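Uncharacterized protein gp49 (Pseudomonas phage YuA, PDB 3PES) is of unknown function, a small single-chain phage protein in which a three-stranded antiparallel sheet is packed against a C-terminal helix. Local coordinates at residues A[76-79]-A[80-84]. Numbering follows the deposited sequence.
Sequences QAVF and DRMEG
Glu83 folds back over Phe79 at the C-terminal end of helix 68-82, an i to i+4 contact that closes the last turn of the alpha-helix lying against the antiparallel sheet, Glu83 being the first residue past its end. Its CB sits 3.2 Å from the carbonyl O of Phe79, the same oxygen that accepts the backbone N-H of Glu83. With chi1 at -62°, CG swings beside the backbone N and settles over the centre of the Phe79 ring, a CH-pi contact in which CG lies 3.8 Å from the ring centroid. A second bend at chi2 carries the carboxylate to Trp24 of strand 15-25 and to Tyr27 just beyond the strand's end; OE2 accepts from the indole NE1 of the first and the backbone N of the second. Glutamate suits this place because its methylene can lie on an aromatic face while its acidic end collects two donors. Phenylalanine offers that flat face and also touches Trp24.

On the sheet side of the same turn, Val78 and selenomethionine Met82 run side by side, CG1 of Val78 lying 4.1 Å from CG of Met82; their apolar chains suit a surface pressed against Phe8, Ala6 and Trp24. The exposed flank is polar instead: Gln76 and Asp80, one turn apart, suit it as amide donor and carboxylate acceptor. NE2 of Gln76 donates to OD1 of Asp80 over 3.0 Å, approaching from above the carboxylate plane, 44° out of it.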
ATOM      1  N   GLN A  76       4.334  -2.687  -1.749  1.00 10.61           N
ATOM      2  CA  GLN A  76       5.342  -2.653  -0.708  1.00  9.93           C
ATOM      3  C   GLN A  76       5.703  -1.238  -0.263  1.00  9.50           C
ATOM      4  O   GLN A  76       5.954  -1.008   0.919  1.00 10.51           O
ATOM      5  CB  GLN A  76       6.594  -3.417  -1.147  1.00 10.72           C
ATOM      6  CG  GLN A  76       7.630  -3.520  -0.019  1.00 11.43           C
ATOM      7  CD  GLN A  76       7.162  -4.445   1.075  1.00 11.88           C
ATOM      8  OE1 GLN A  76       6.763  -5.574   0.794  1.00 14.43           O
ATOM      9  NE2 GLN A  76       7.225  -3.990   2.331  1.00 11.69           N
ATOM     10  N   ALA A  77       5.719  -0.297  -1.199  1.00  9.44           N
ATOM     11  CA  ALA A  77       5.911   1.116  -0.879  1.00  9.42           C
ATOM     12  C   ALA A  77       4.817   1.628   0.060  1.00  9.23           C
ATOM     13  O   ALA A  77       5.086   2.399   0.993  1.00  9.35           O
ATOM     14  CB  ALA A  77       5.965   1.934  -2.171  1.00 10.95           C
ATOM     15  N   VAL A  78       3.578   1.214  -0.193  1.00  8.99           N
ATOM     16  CA  VAL A  78       2.466   1.568   0.682  1.00  9.19           C
ATOM     17  C   VAL A  78       2.636   0.934   2.064  1.00  8.81           C
ATOM     18  O   VAL A  78       2.455   1.601   3.070  1.00  9.41           O
ATOM     19  CB  VAL A  78       1.112   1.187   0.027  1.00  9.81           C
ATOM     20  CG1 VAL A  78      -0.058   1.369   0.989  1.00 11.02           C
ATOM     21  CG2 VAL A  78       0.908   2.030  -1.223  1.00 10.60           C
ATOM     22  N   PHE A  79       2.979  -0.348   2.116  1.00  9.25           N
ATOM     23  CA  PHE A  79       3.258  -0.972   3.412  1.00  8.82           C
ATOM     24  C   PHE A  79       4.328  -0.193   4.192  1.00  9.36           C
ATOM     25  O   PHE A  79       4.152   0.108   5.372  1.00 10.10           O
ATOM     26  CB  PHE A  79       3.688  -2.427   3.196  1.00  8.64           C
ATOM     27  CG  PHE A  79       3.934  -3.205   4.478  1.00  8.96           C
ATOM     28  CD1 PHE A  79       3.005  -4.116   4.950  1.00  9.72           C
ATOM     29  CD2 PHE A  79       5.117  -3.037   5.192  1.00 10.13           C
ATOM     30  CE1 PHE A  79       3.236  -4.830   6.141  1.00 10.19           C
ATOM     31  CE2 PHE A  79       5.350  -3.757   6.356  1.00 11.43           C
ATOM     32  CZ  PHE A  79       4.412  -4.656   6.823  1.00  9.20           C
ATOM     33  N   ASP A  80       5.425   0.142   3.525  1.00  9.56           N
ATOM     34  CA  ASP A  80       6.521   0.800   4.215  1.00  9.69           C
ATOM     35  C   ASP A  80       6.088   2.187   4.698  1.00 11.03           C
ATOM     36  O   ASP A  80       6.431   2.598   5.791  1.00 11.88           O
ATOM     37  CB  ASP A  80       7.738   0.921   3.294  1.00  9.97           C
ATOM     38  CG  ASP A  80       8.386  -0.419   2.985  1.00 11.45           C
ATOM     39  OD1 ASP A  80       8.135  -1.437   3.676  1.00 11.65           O
ATOM     40  OD2 ASP A  80       9.177  -0.435   2.025  1.00 13.59           O
ATOM     41  N   ARG A  81       5.293   2.897   3.902  1.00 10.71           N
ATOM     42  CA  ARG A  81       4.786   4.209   4.315  1.00 10.49           C
ATOM     43  C   ARG A  81       3.849   4.075   5.519  1.00 10.91           C
ATOM     44  O   ARG A  81       3.960   4.833   6.485  1.00 11.91           O
ATOM     45  CB  ARG A  81       4.081   4.887   3.129  1.00 10.35           C
ATOM     46  CG  ARG A  81       3.316   6.153   3.479  1.00 10.60           C
ATOM     47  CD  ARG A  81       4.135   7.217   4.199  1.00 11.73           C
ATOM     48  NE  ARG A  81       3.271   8.337   4.584  1.00 13.43           N
ATOM     49  CZ  ARG A  81       2.496   8.345   5.669  1.00 14.63           C
ATOM     50  NH1 ARG A  81       2.452   7.309   6.504  1.00 14.23           N
ATOM     51  NH2 ARG A  81       1.740   9.395   5.913  1.00 16.34           N
HETATM   52  N   MSE A  82       2.940   3.096   5.468  1.00 10.39           N
HETATM   53  CA  MSE A  82       1.909   3.003   6.497  1.00 10.94           C
HETATM   54  C   MSE A  82       2.371   2.348   7.776  1.00 11.41           C
HETATM   55  O   MSE A  82       1.771   2.555   8.832  1.00 12.10           O
HETATM   56  CB  MSE A  82       0.668   2.292   5.955  1.00 11.35           C
HETATM   57  CG  MSE A  82       0.012   2.974   4.723  1.00 12.20           C
HETATM   58 SE   MSE A  82      -0.355   4.843   4.927  1.00 17.26          SE
HETATM   59  CE  MSE A  82      -1.647   4.767   6.378  1.00 20.01           C
ATOM     60  N   GLU A  83       3.448   1.580   7.680  1.00 10.53           N
ATOM     61  CA  GLU A  83       4.008   0.909   8.850  1.00 11.49           C
ATOM     62  C   GLU A  83       5.241   1.621   9.409  1.00 12.17           C
ATOM     63  O   GLU A  83       5.916   1.097  10.279  1.00 13.08           O
ATOM     64  CB  GLU A  83       4.308  -0.562   8.529  1.00 11.38           C
ATOM     65  CG  GLU A  83       3.051  -1.353   8.146  1.00 11.90           C
ATOM     66  CD  GLU A  83       2.112  -1.595   9.307  1.00 11.03           C
ATOM     67  OE1 GLU A  83       2.607  -1.718  10.451  1.00 12.86           O
ATOM     68  OE2 GLU A  83       0.883  -1.666   9.073  1.00 11.44           O
ATOM     69  N   GLY A  84       5.495   2.834   8.919  1.00 11.80           N
ATOM     70  CA  GLY A  84       6.688   3.590   9.302  1.00 12.71           C
ATOM     71  C   GLY A  84       6.491   4.384  10.579  1.00 13.92           C
ATOM     72  O   GLY A  84       5.475   4.238  11.255  1.00 14.88           O
TER